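Local coordinates for protein hydrogenase maturation factor (Thermoanaerobacter tengcongensis, PDB 3VTI) that serves [NiFe]-hydrogenase maturation, where it is S-carbamoylated by HypF and probably dehydrates the carbamoyl group to a nitrile at the expense of ATP, at residues E21-L25 with D60-R64; L25-I30 with I127-Y131; T31-F37 with G56-A61; N135-A141 with E192-R198. All coordinates share one frame; numbering follows the deposited sequence.

Contact 1: residues E21-L25 with D60-R64; sequences EDAAL and DASMR. With MG (magnesium ion), chain K.
D60 and D22 meet at the magnesium ion, which D60 OD1 binds at 2.0 Å and D22 OD1 at 2.2 Å; D199 and a water are further ligands. D22 OD1 and D60 OD1 are 3.1 Å apart, a spacing that the shared cation explains without any hydrogen bond, and their carboxylate planes are nearly coplanar. The carbonyl oxygen of D60 faces A23 CB. M63 then sets its CB 3.6 Å from D22 CB, backing the aspartate whose OD2 is salt-bridged to R198, while its end leads away; the side chain also packs on I184. At R64 the chain bends at chi2, and the guanidinium stacks on the E21 carboxylate: the planes are 10° apart and E21 CD sits 3.6 Å above the centre of the group. E21 OE2 therefore attracts R64 by charge alone, and takes its hydrogen bond from S137. L25 CB covers the opposite face. R64 NH1 donates to A23 O at 2.8 Å, rather bent at 132°, and to a water shared with L25 N; R64 NE goes to V136 O. With a leucine in place of R64, A23 O would probably lose this donor and E21 its stacked positive partner. The cation thus probably lets two carboxylates sit close, while a stacked ion pair ties R64, held flat between E21 and L25, to the loop leading into strand 24-26.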
loop_
_atom_site.group_PDB
_atom_site.type_symbol
_atom_site.label_atom_id
_atom_site.label_comp_id
_atom_site.label_asym_id
_atom_site.label_seq_id
_atom_site.Cartn_x
_atom_site.Cartn_y
_atom_site.Cartn_z
ATOM N N GLU C 21 15.518 -17.793 -3.370
ATOM C CA GLU C 21 16.415 -17.351 -2.299
ATOM C C GLU C 21 15.872 -16.115 -1.586
ATOM O O GLU C 21 15.008 -15.423 -2.116
ATOM C CB GLU C 21 17.803 -17.033 -2.862
ATOM C CG GLU C 21 18.484 -18.155 -3.654
ATOM C CD GLU C 21 19.091 -19.237 -2.778
ATOM O OE1 GLU C 21 18.991 -19.147 -1.536
ATOM O OE2 GLU C 21 19.675 -20.195 -3.333
ATOM N N ASP C 22 16.390 -15.856 -0.383
ATOM C CA ASP C 22 16.124 -14.624 0.365
ATOM C C ASP C 22 16.667 -13.410 -0.377
ATOM O O ASP C 22 16.188 -12.296 -0.196
ATOM C CB ASP C 22 16.795 -14.677 1.744
ATOM C CG ASP C 22 16.054 -15.555 2.732
ATOM O OD1 ASP C 22 15.092 -15.051 3.364
ATOM O OD2 ASP C 22 16.443 -16.738 2.881
ATOM N N ALA C 23 17.690 -13.630 -1.193
ATOM C CA ALA C 23 18.287 -12.565 -1.983
ATOM C C ALA C 23 18.931 -13.142 -3.242
ATOM O O ALA C 23 19.425 -14.268 -3.227
ATOM C CB ALA C 23 19.308 -11.808 -1.149
ATOM N N ALA C 24 18.909 -12.381 -4.330
ATOM C CA ALA C 24 19.661 -12.762 -5.528
ATOM C C ALA C 24 21.147 -12.520 -5.286
ATOM O O ALA C 24 21.517 -11.544 -4.639
ATOM C CB ALA C 24 19.192 -11.958 -6.726
ATOM N N LEU C 25 21.997 -13.401 -5.800
ATOM C CA LEU C 25 23.438 -13.181 -5.741
ATOM C C LEU C 25 23.965 -12.754 -7.100
ATOM O O LEU C 25 23.994 -13.544 -8.041
ATOM C CB LEU C 25 24.171 -14.432 -5.236
ATOM C CG LEU C 25 25.706 -14.363 -5.210
ATOM C CD1 LEU C 25 26.186 -13.361 -4.161
ATOM C CD2 LEU C 25 26.315 -15.740 -4.972
ATOM N N ASP C 60 17.275 -9.993 5.207
ATOM C CA ASP C 60 17.192 -10.680 3.924
ATOM C C ASP C 60 18.503 -10.531 3.144
ATOM O O ASP C 60 18.937 -11.467 2.484
ATOM C CB ASP C 60 16.011 -10.155 3.094
ATOM C CG ASP C 60 14.663 -10.755 3.511
ATOM O OD1 ASP C 60 14.538 -11.993 3.637
ATOM O OD2 ASP C 60 13.691 -9.974 3.666
ATOM N N ALA C 61 19.137 -9.360 3.249
ATOM C CA ALA C 61 20.371 -9.068 2.529
ATOM C C ALA C 61 21.602 -9.781 3.114
ATOM O O ALA C 61 22.674 -9.794 2.489
ATOM C CB ALA C 61 20.607 -7.567 2.462
ATOM N N SER C 62 21.439 -10.373 4.303
ATOM C CA SER C 62 22.524 -11.072 4.984
ATOM C C SER C 62 22.380 -12.579 4.836
ATOM O O SER C 62 23.371 -13.310 4.923
ATOM C CB SER C 62 22.553 -10.712 6.475
ATOM O OG SER C 62 22.602 -9.310 6.709
ATOM N N MET C 63 21.150 -13.036 4.600
ATOM C CA MET C 63 20.811 -14.471 4.590
ATOM C C MET C 63 21.597 -15.304 3.578
ATOM O O MET C 63 21.489 -16.533 3.540
ATOM C CB MET C 63 19.318 -14.673 4.352
ATOM C CG MET C 63 18.462 -14.096 5.435
ATOM S SD MET C 63 18.769 -14.885 7.010
ATOM C CE MET C 63 18.248 -13.596 8.134
ATOM N N ARG C 64 22.390 -14.625 2.767
ATOM C CA ARG C 64 23.155 -15.270 1.734
ATOM C C ARG C 64 24.620 -15.389 2.171
ATOM O O ARG C 64 25.458 -15.885 1.428
ATOM C CB ARG C 64 22.993 -14.470 0.438
ATOM C CG ARG C 64 23.023 -15.284 -0.814
ATOM C CD ARG C 64 21.890 -16.321 -0.910
ATOM N NE ARG C 64 22.291 -17.347 -1.871
ATOM C CZ ARG C 64 22.058 -17.284 -3.178
ATOM N NH1 ARG C 64 21.379 -16.262 -3.688
ATOM N NH2 ARG C 64 22.484 -18.258 -3.980
HETATM MG MG MG K . 13.597 -13.696 4.272
HETATM O O HOH W 1 20.728 -16.118 -6.467
HETATM O O HOH W 2 12.850 -14.063 2.025
#

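Contact 2: residues L25-I30 with I127-Y131; sequences LLFGNI and IGVLY
I30 and V129 form an antiparallel, non-hydrogen-bonded pair, CA to CA 4.5 Å, where the hairpin joining strands 24-26 and 30-37 runs onto strand 120-130 in the mixed sheet of the PurM-like N-terminal domain. The hairpin contains a classic beta bulge: N29 and I30 both face L26, and L26 O accepts from I30 N. G28, just before the bulge, has a positive phi at which a CB would press against the carbonyl oxygen of F27.

The link between the segments is the backbone bond from L130 N to N29 O, 2.7 Å long. The side chain of L130 leaves from this point. Its CB lies 3.4 Å from N29 O, beside the oxygen that the residue's own N-H has bonded. At CG the chain divides: CD1 meets L25 CD1 at 3.8 Å, the two side chains crossing at about a right angle, whereas CD2 turns to the turn backbone, 3.6 Å from G28 O. The leucine thus spans from the bulge to strand 24-26, and L25 can meet it because its CG stands anti to the backbone N (chi1 176°). In the assembly, F27 packs on I127 of the second subunit.

Beside the pair, CA-H...O contacts run from I30 CA to G128 O (3.3 Å) and from V129 CA to N29 O. The side chains of I30 and V129 lie on the same face of the sheet, and there I30 CG2 approaches V129 CG2 to 4.4 Å.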
loop_
_atom_site.group_PDB
_atom_site.type_symbol
_atom_site.label_atom_id
_atom_site.label_comp_id
_atom_site.label_asym_id
_atom_site.label_seq_id
_atom_site.Cartn_x
_atom_site.Cartn_y
_atom_site.Cartn_z
ATOM N N LEU C 25 21.997 -13.401 -5.800
ATOM C CA LEU C 25 23.438 -13.181 -5.741
ATOM C C LEU C 25 23.965 -12.754 -7.100
ATOM O O LEU C 25 23.994 -13.544 -8.041
ATOM C CB LEU C 25 24.171 -14.432 -5.236
ATOM C CG LEU C 25 25.706 -14.363 -5.210
ATOM C CD1 LEU C 25 26.186 -13.361 -4.161
ATOM C CD2 LEU C 25 26.315 -15.740 -4.972
ATOM N N LEU C 26 24.387 -11.500 -7.199
ATOM C CA LEU C 26 24.817 -10.951 -8.483
ATOM C C LEU C 26 26.312 -10.719 -8.523
ATOM O O LEU C 26 26.918 -10.325 -7.519
ATOM C CB LEU C 26 24.075 -9.650 -8.800
ATOM C CG LEU C 26 22.577 -9.580 -8.482
ATOM C CD1 LEU C 26 22.120 -8.133 -8.516
ATOM C CD2 LEU C 26 21.748 -10.435 -9.411
ATOM N N PHE C 27 26.890 -10.972 -9.697
ATOM C CA PHE C 27 28.328 -10.817 -9.973
ATOM C C PHE C 27 29.173 -11.746 -9.114
ATOM O O PHE C 27 30.409 -11.729 -9.188
ATOM C CB PHE C 27 28.787 -9.356 -9.836
ATOM C CG PHE C 27 27.866 -8.355 -10.499
ATOM C CD1 PHE C 27 27.157 -7.431 -9.731
ATOM C CD2 PHE C 27 27.706 -8.335 -11.885
ATOM C CE1 PHE C 27 26.317 -6.491 -10.333
ATOM C CE2 PHE C 27 26.859 -7.404 -12.495
ATOM C CZ PHE C 27 26.161 -6.482 -11.714
ATOM N N GLY C 28 28.497 -12.568 -8.314
ATOM C CA GLY C 28 29.166 -13.560 -7.486
ATOM C C GLY C 28 29.426 -13.096 -6.068
ATOM O O GLY C 28 29.581 -13.924 -5.170
ATOM N N ASN C 29 29.458 -11.781 -5.857
ATOM C CA ASN C 29 29.826 -11.227 -4.554
ATOM C C ASN C 29 28.827 -10.241 -3.955
ATOM O O ASN C 29 28.896 -9.940 -2.763
ATOM C CB ASN C 29 31.210 -10.576 -4.625
ATOM C CG ASN C 29 31.205 -9.297 -5.421
ATOM O OD1 ASN C 29 30.549 -9.197 -6.455
ATOM N ND2 ASN C 29 31.943 -8.305 -4.945
ATOM N N ILE C 30 27.912 -9.722 -4.764
ATOM C CA ILE C 30 26.895 -8.836 -4.209
ATOM C C ILE C 30 25.481 -9.420 -4.270
ATOM O O ILE C 30 25.111 -10.171 -5.182
ATOM C CB ILE C 30 26.952 -7.353 -4.741
ATOM C CG1 ILE C 30 26.397 -7.229 -6.157
ATOM C CG2 ILE C 30 28.356 -6.746 -4.599
ATOM C CD1 ILE C 30 24.926 -6.905 -6.188
ATOM N N ILE C 127 21.256 -3.974 -0.658
ATOM C CA ILE C 127 22.462 -4.497 -1.281
ATOM C C ILE C 127 23.444 -4.903 -0.193
ATOM O O ILE C 127 23.727 -4.133 0.722
ATOM C CB ILE C 127 23.081 -3.469 -2.271
ATOM C CG1 ILE C 127 22.480 -3.669 -3.652
ATOM C CG2 ILE C 127 24.600 -3.597 -2.381
ATOM C CD1 ILE C 127 22.921 -2.646 -4.648
ATOM N N GLY C 128 23.954 -6.123 -0.291
ATOM C CA GLY C 128 25.009 -6.591 0.607
ATOM C C GLY C 128 26.176 -7.196 -0.151
ATOM O O GLY C 128 26.052 -7.532 -1.327
ATOM N N VAL C 129 27.314 -7.330 0.524
ATOM C CA VAL C 129 28.498 -7.947 -0.069
ATOM C C VAL C 129 28.846 -9.229 0.688
ATOM O O VAL C 129 28.881 -9.247 1.920
ATOM C CB VAL C 129 29.705 -6.953 -0.141
ATOM C CG1 VAL C 129 30.213 -6.593 1.255
ATOM C CG2 VAL C 129 30.845 -7.512 -0.997
ATOM N N LEU C 130 29.081 -10.298 -0.070
ATOM C CA LEU C 130 29.399 -11.622 0.470
ATOM C C LEU C 130 30.742 -11.653 1.211
ATOM O O LEU C 130 31.726 -11.079 0.753
ATOM C CB LEU C 130 29.433 -12.630 -0.680
ATOM C CG LEU C 130 28.631 -13.926 -0.540
ATOM C CD1 LEU C 130 27.142 -13.651 -0.462
ATOM C CD2 LEU C 130 28.923 -14.851 -1.708
ATOM N N TYR C 131 30.771 -12.327 2.358
ATOM C CA TYR C 131 32.034 -12.622 3.038
ATOM C C TYR C 131 32.890 -13.616 2.261
ATOM O O TYR C 131 32.384 -14.357 1.412
ATOM C CB TYR C 131 31.794 -13.145 4.448
ATOM C CG TYR C 131 31.117 -12.142 5.338
ATOM C CD1 TYR C 131 31.843 -11.120 5.942
ATOM C CD2 TYR C 131 29.745 -12.212 5.568
ATOM C CE1 TYR C 131 31.218 -10.186 6.760
ATOM C CE2 TYR C 131 29.107 -11.291 6.385
ATOM C CZ TYR C 131 29.844 -10.279 6.978
ATOM O OH TYR C 131 29.205 -9.366 7.784
#

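Contact 3: residues T31-F37 with G56-A61; sequences TLTTDSF and GTVNDA. With MG (magnesium ion), chain K.
T33 lays its methyl group over helix 49-60, at T57 and the residues that follow: CG2 is 3.8 Å from T57 CG2 and also borders T57 O and A61 CB. This is alpha/beta layer packing, the helix lying on one face of the mixed sheet of the PurM-like N-terminal domain; the axes of strand 31-37 and helix 56-60 approach to 8.1 Å and run roughly antiparallel, at 149°. With T33 OG1 anti to the backbone N (chi1 -178°), CG2 is left to face the helix, while the hydroxyl comes 3.4 Å from D60 CB and is also hydrogen-bonded to D22 O. T33 therefore touches the stem of one magnesium ligand and the backbone of another.

The neighbours along this face of the strand extend the seam in both directions. T31 turns its CG2 to A61 O and uses its OG1 on A24 O. D35 brings OD2 to 4.1 Å from D60 OD2, a like-charged pair whose carboxylate planes stand 69° apart; K110 of the second subunit, salt-bridged to D35 OD1, and the magnesium on D60 probably ease the repulsion. F37 has T57 OG1, itself hydrogen-bonded to T124 OG1, at its ring edge, and its CZ lies 4.2 Å from G56 CA. A CB on G56 would collide with that ring atom, so the absence of a side chain lets the phenylalanine sit close to the helix.

No direct hydrogen bond crosses the seam. One water bridges it instead, 2.9 Å from T33 OG1 and 2.7 Å from T57 OG1, with a weak bond to D60 OD2.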
loop_
_atom_site.group_PDB
_atom_site.type_symbol
_atom_site.label_atom_id
_atom_site.label_comp_id
_atom_site.label_asym_id
_atom_site.label_seq_id
_atom_site.Cartn_x
_atom_site.Cartn_y
_atom_site.Cartn_z
ATOM N N THR C 31 24.704 -9.036 -3.273
ATOM C CA THR C 31 23.410 -9.588 -3.049
ATOM C C THR C 31 22.337 -8.489 -3.175
ATOM O O THR C 31 22.623 -7.307 -2.951
ATOM C CB THR C 31 23.402 -10.287 -1.683
ATOM O OG1 THR C 31 22.332 -11.229 -1.646
ATOM C CG2 THR C 31 23.272 -9.290 -0.527
ATOM N N LEU C 32 21.119 -8.881 -3.567
ATOM C CA LEU C 32 20.005 -7.934 -3.791
ATOM C C LEU C 32 18.646 -8.502 -3.388
ATOM O O LEU C 32 18.249 -9.581 -3.851
ATOM C CB LEU C 32 19.955 -7.483 -5.254
ATOM C CG LEU C 32 18.816 -6.568 -5.709
ATOM C CD1 LEU C 32 18.897 -5.177 -5.061
ATOM C CD2 LEU C 32 18.823 -6.474 -7.225
ATOM N N THR C 33 17.940 -7.759 -2.539
ATOM C CA THR C 33 16.647 -8.178 -2.027
ATOM C C THR C 33 15.643 -7.033 -2.079
ATOM O O THR C 33 16.026 -5.861 -2.204
ATOM C CB THR C 33 16.766 -8.697 -0.576
ATOM O OG1 THR C 33 15.486 -9.146 -0.108
ATOM C CG2 THR C 33 17.300 -7.605 0.352
ATOM N N THR C 34 14.360 -7.367 -1.997
ATOM C CA THR C 34 13.328 -6.361 -1.827
ATOM C C THR C 34 12.179 -6.911 -0.999
ATOM O O THR C 34 11.877 -8.088 -1.081
ATOM C CB THR C 34 12.807 -5.801 -3.173
ATOM O OG1 THR C 34 11.926 -4.697 -2.914
ATOM C CG2 THR C 34 12.064 -6.870 -3.976
ATOM N N ASP C 35 11.557 -6.055 -0.198
ATOM C CA ASP C 35 10.365 -6.430 0.549
ATOM C C ASP C 35 9.446 -5.235 0.796
ATOM O O ASP C 35 9.902 -4.124 1.036
ATOM C CB ASP C 35 10.740 -7.079 1.880
ATOM C CG ASP C 35 9.683 -8.051 2.370
ATOM O OD1 ASP C 35 8.714 -8.291 1.630
ATOM O OD2 ASP C 35 9.822 -8.593 3.488
ATOM N N SER C 36 8.144 -5.485 0.726
ATOM C CA SER C 36 7.136 -4.490 1.099
ATOM C C SER C 36 6.655 -4.772 2.512
ATOM O O SER C 36 6.738 -5.909 2.985
ATOM C CB SER C 36 5.954 -4.499 0.129
ATOM O OG SER C 36 6.336 -4.005 -1.141
ATOM N N PHE C 37 6.165 -3.733 3.179
ATOM C CA PHE C 37 5.760 -3.826 4.576
ATOM C C PHE C 37 4.400 -3.171 4.787
ATOM O O PHE C 37 4.238 -1.961 4.604
ATOM C CB PHE C 37 6.839 -3.214 5.463
ATOM C CG PHE C 37 8.143 -3.957 5.396
ATOM C CD1 PHE C 37 8.437 -4.952 6.326
ATOM C CD2 PHE C 37 9.057 -3.695 4.374
ATOM C CE1 PHE C 37 9.616 -5.662 6.258
ATOM C CE2 PHE C 37 10.240 -4.404 4.298
ATOM C CZ PHE C 37 10.525 -5.390 5.245
ATOM N N GLY C 56 14.023 -6.051 8.298
ATOM C CA GLY C 56 13.643 -7.147 7.416
ATOM C C GLY C 56 14.513 -7.259 6.184
ATOM O O GLY C 56 14.888 -8.348 5.770
ATOM N N THR C 57 14.826 -6.117 5.593
ATOM C CA THR C 57 15.658 -6.076 4.405
ATOM C C THR C 57 17.143 -6.208 4.732
ATOM O O THR C 57 17.903 -6.789 3.953
ATOM C CB THR C 57 15.381 -4.814 3.610
ATOM O OG1 THR C 57 14.073 -4.921 3.034
ATOM C CG2 THR C 57 16.411 -4.626 2.509
ATOM N N VAL C 58 17.555 -5.687 5.885
ATOM C CA VAL C 58 18.913 -5.894 6.359
ATOM C C VAL C 58 19.118 -7.395 6.557
ATOM O O VAL C 58 20.126 -7.962 6.136
ATOM C CB VAL C 58 19.182 -5.099 7.671
ATOM C CG1 VAL C 58 20.425 -5.638 8.420
ATOM C CG2 VAL C 58 19.307 -3.593 7.379
ATOM N N ASN C 59 18.126 -8.039 7.163
ATOM C CA ASN C 59 18.170 -9.469 7.404
ATOM C C ASN C 59 18.222 -10.272 6.109
ATOM O O ASN C 59 19.127 -11.106 5.923
ATOM C CB ASN C 59 17.014 -9.893 8.309
ATOM C CG ASN C 59 17.125 -9.283 9.713
ATOM O OD1 ASN C 59 18.212 -8.846 10.134
ATOM N ND2 ASN C 59 16.006 -9.250 10.442
ATOM N N ASP C 60 17.275 -9.993 5.207
ATOM C CA ASP C 60 17.192 -10.680 3.924
ATOM C C ASP C 60 18.503 -10.531 3.144
ATOM O O ASP C 60 18.937 -11.467 2.484
ATOM C CB ASP C 60 16.011 -10.155 3.094
ATOM C CG ASP C 60 14.663 -10.755 3.511
ATOM O OD1 ASP C 60 14.538 -11.993 3.637
ATOM O OD2 ASP C 60 13.691 -9.974 3.666
ATOM N N ALA C 61 19.137 -9.360 3.249
ATOM C CA ALA C 61 20.371 -9.068 2.529
ATOM C C ALA C 61 21.602 -9.781 3.114
ATOM O O ALA C 61 22.674 -9.794 2.489
ATOM C CB ALA C 61 20.607 -7.567 2.462
HETATM MG MG MG K . 13.597 -13.696 4.272
HETATM O O HOH W 3 14.069 -7.327 1.710
HETATM O O HOH W 2 12.850 -14.063 2.025
#

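Contact 4: residues N135-A141 with E192-R198; sequences NVSIKNA and EAIKVLR
An ST turn opening a type I turn, S137 to N140, lies against the bulged edge strand 194-198, in which K195 and V196 both face V256. S137 OG, the partner of E21, accepts from K139 N at 3.0 Å to make the ST turn. Across the contact S137 N donates to K195 O at 3.2 Å. K195 then bends back at chi3 and chi4 over N140, and its NZ reaches N140 O at 2.7 Å, nearly head-on to the carbonyl (175°). N140 ND2 in turn holds N135 OD1 at 2.9 Å. A methionine in place of K195 would probably leave N140 O without this donor and the turn less firmly tied to the strand.

Apolar contacts accompany these bonds. V136 CG1 rests 3.7 Å from L197 CB, and its CG2 lies beside I194 CG2. I138 CG2 stands 3.3 Å above the centre of the R198 guanidinium plane, covering one face of the arginine that pairs with D22 and E211. The result is a turn after strand 120-130 packed on strand 194-198, an outermost strand within this chain of the mixed sheet that also holds 254-257: an ST turn set against a classic beta bulge.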
loop_
_atom_site.group_PDB
_atom_site.type_symbol
_atom_site.label_atom_id
_atom_site.label_comp_id
_atom_site.label_asym_id
_atom_site.label_seq_id
_atom_site.Cartn_x
_atom_site.Cartn_y
_atom_site.Cartn_z
ATOM N N ASN C 135 28.874 -19.422 1.309
ATOM C CA ASN C 135 28.079 -20.206 0.374
ATOM C C ASN C 135 26.795 -20.646 1.055
ATOM O O ASN C 135 26.647 -21.796 1.459
ATOM C CB ASN C 135 28.853 -21.418 -0.158
ATOM C CG ASN C 135 28.177 -22.062 -1.366
ATOM O OD1 ASN C 135 26.948 -22.022 -1.525
ATOM N ND2 ASN C 135 28.982 -22.653 -2.232
ATOM N N VAL C 136 25.869 -19.710 1.179
ATOM C CA VAL C 136 24.629 -19.948 1.891
ATOM C C VAL C 136 23.481 -19.871 0.899
ATOM O O VAL C 136 23.362 -18.895 0.162
ATOM C CB VAL C 136 24.431 -18.911 3.020
ATOM C CG1 VAL C 136 23.340 -19.352 3.944
ATOM C CG2 VAL C 136 25.728 -18.725 3.809
ATOM N N SER C 137 22.644 -20.907 0.896
ATOM C CA SER C 137 21.544 -21.054 -0.061
ATOM C C SER C 137 20.550 -22.064 0.495
ATOM O O SER C 137 20.973 -23.027 1.144
ATOM C CB SER C 137 22.105 -21.533 -1.414
ATOM O OG SER C 137 21.192 -22.347 -2.126
ATOM N N ILE C 138 19.249 -21.871 0.237
ATOM C CA ILE C 138 18.215 -22.858 0.653
ATOM C C ILE C 138 18.386 -24.219 0.012
ATOM O O ILE C 138 17.680 -25.150 0.383
ATOM C CB ILE C 138 16.724 -22.433 0.352
ATOM C CG1 ILE C 138 16.643 -21.365 -0.734
ATOM C CG2 ILE C 138 15.965 -22.052 1.620
ATOM C CD1 ILE C 138 16.892 -21.910 -2.104
ATOM N N LYS C 139 19.290 -24.324 -0.961
ATOM C CA LYS C 139 19.587 -25.594 -1.637
ATOM C C LYS C 139 20.716 -26.409 -0.993
ATOM O O LYS C 139 21.013 -27.513 -1.444
ATOM C CB LYS C 139 19.931 -25.334 -3.106
ATOM C CG LYS C 139 18.711 -25.227 -4.010
ATOM C CD LYS C 139 19.025 -24.501 -5.316
ATOM C CE LYS C 139 19.032 -22.981 -5.105
ATOM N NZ LYS C 139 19.648 -22.274 -6.267
ATOM N N ASN C 140 21.330 -25.868 0.059
ATOM C CA ASN C 140 22.606 -26.387 0.575
ATOM C C ASN C 140 22.523 -27.401 1.715
ATOM O O ASN C 140 23.549 -27.888 2.170
ATOM C CB ASN C 140 23.538 -25.232 0.988
ATOM C CG ASN C 140 24.223 -24.563 -0.205
ATOM O OD1 ASN C 140 24.043 -24.970 -1.355
ATOM N ND2 ASN C 140 25.018 -23.534 0.072
ATOM N N ALA C 141 21.322 -27.718 2.182
ATOM C CA ALA C 141 21.183 -28.691 3.253
ATOM C C ALA C 141 21.408 -30.133 2.757
ATOM O O ALA C 141 20.819 -30.556 1.757
ATOM C CB ALA C 141 19.834 -28.542 3.935
ATOM N N GLU C 192 32.046 -22.088 5.032
ATOM C CA GLU C 192 31.247 -23.034 4.245
ATOM C C GLU C 192 30.434 -24.012 5.101
ATOM O O GLU C 192 29.489 -24.631 4.615
ATOM C CB GLU C 192 32.143 -23.784 3.253
ATOM C CG GLU C 192 31.409 -24.716 2.289
ATOM C CD GLU C 192 32.194 -24.970 1.017
ATOM O OE1 GLU C 192 32.700 -26.111 0.836
ATOM O OE2 GLU C 192 32.306 -24.015 0.209
ATOM N N ALA C 193 30.797 -24.136 6.374
ATOM C CA ALA C 193 30.059 -24.988 7.308
ATOM C C ALA C 193 28.645 -24.460 7.559
ATOM O O ALA C 193 27.743 -25.222 7.909
ATOM C CB ALA C 193 30.829 -25.138 8.625
ATOM N N ILE C 194 28.468 -23.151 7.389
ATOM C CA ILE C 194 27.146 -22.539 7.385
ATOM C C ILE C 194 26.536 -22.815 6.012
ATOM O O ILE C 194 27.038 -22.351 4.981
ATOM C CB ILE C 194 27.215 -21.008 7.638
ATOM C CG1 ILE C 194 27.909 -20.691 8.975
ATOM C CG2 ILE C 194 25.823 -20.356 7.502
ATOM C CD1 ILE C 194 27.155 -21.099 10.237
ATOM N N LYS C 195 25.455 -23.584 6.005
ATOM C CA LYS C 195 24.865 -24.046 4.758
ATOM C C LYS C 195 23.610 -23.278 4.362
ATOM O O LYS C 195 23.467 -22.893 3.204
ATOM C CB LYS C 195 24.622 -25.549 4.823
ATOM C CG LYS C 195 25.905 -26.346 4.658
ATOM C CD LYS C 195 25.698 -27.749 5.126
ATOM C CE LYS C 195 26.478 -28.757 4.304
ATOM N NZ LYS C 195 25.896 -28.932 2.944
ATOM N N VAL C 196 22.722 -23.035 5.324
ATOM C CA VAL C 196 21.464 -22.313 5.072
ATOM C C VAL C 196 21.197 -21.269 6.150
ATOM O O VAL C 196 21.448 -21.503 7.334
ATOM C CB VAL C 196 20.249 -23.262 5.004
ATOM C CG1 VAL C 196 18.932 -22.470 4.823
ATOM C CG2 VAL C 196 20.434 -24.293 3.906
ATOM N N LEU C 197 20.697 -20.115 5.722
ATOM C CA LEU C 197 20.276 -19.062 6.621
ATOM C C LEU C 197 18.957 -18.507 6.112
ATOM O O LEU C 197 18.861 -18.106 4.955
ATOM C CB LEU C 197 21.322 -17.942 6.686
ATOM C CG LEU C 197 22.649 -18.194 7.406
ATOM C CD1 LEU C 197 23.577 -17.011 7.213
ATOM C CD2 LEU C 197 22.453 -18.462 8.887
ATOM N N ARG C 198 17.940 -18.503 6.966
ATOM C CA ARG C 198 16.663 -17.871 6.625
ATOM C C ARG C 198 15.912 -17.396 7.862
ATOM O O ARG C 198 15.834 -18.103 8.866
ATOM C CB ARG C 198 15.776 -18.802 5.789
ATOM C CG ARG C 198 14.460 -18.174 5.364
ATOM C CD ARG C 198 13.840 -18.906 4.183
ATOM N NE ARG C 198 14.563 -18.624 2.943
ATOM C CZ ARG C 198 14.238 -19.107 1.745
ATOM N NH1 ARG C 198 13.185 -19.907 1.590
ATOM N NH2 ARG C 198 14.973 -18.784 0.692
HETATM O O HOH W 4 28.798 -20.564 3.886
HETATM O O HOH W 5 27.883 -24.869 2.308
#

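How the contacts relate
Contact 3 is the most buried of the four and contact 4 is also mainly buried; contact 1 is partly buried with no fully exposed residue, and contact 2 has exposed residues at its hairpin. Contacts 1 and 3 share D60 and A61 and both touch the magnesium ion; contacts 1 and 2 share L25 on strand 24-26. The chemistry changes with place: metal and ion pairs in contact 1, methyl packing and one bridging water in contact 3, backbone pairing and leucines in contact 2. Contact 4, on strand 194-198 of the other large sheet, relies on backbone and lysine bonds plus apolar packing. It meets contact 1 through the D22-R198 salt bridge and M63 O against V136 CG1, whereas contacts 3 and 4 do not touch.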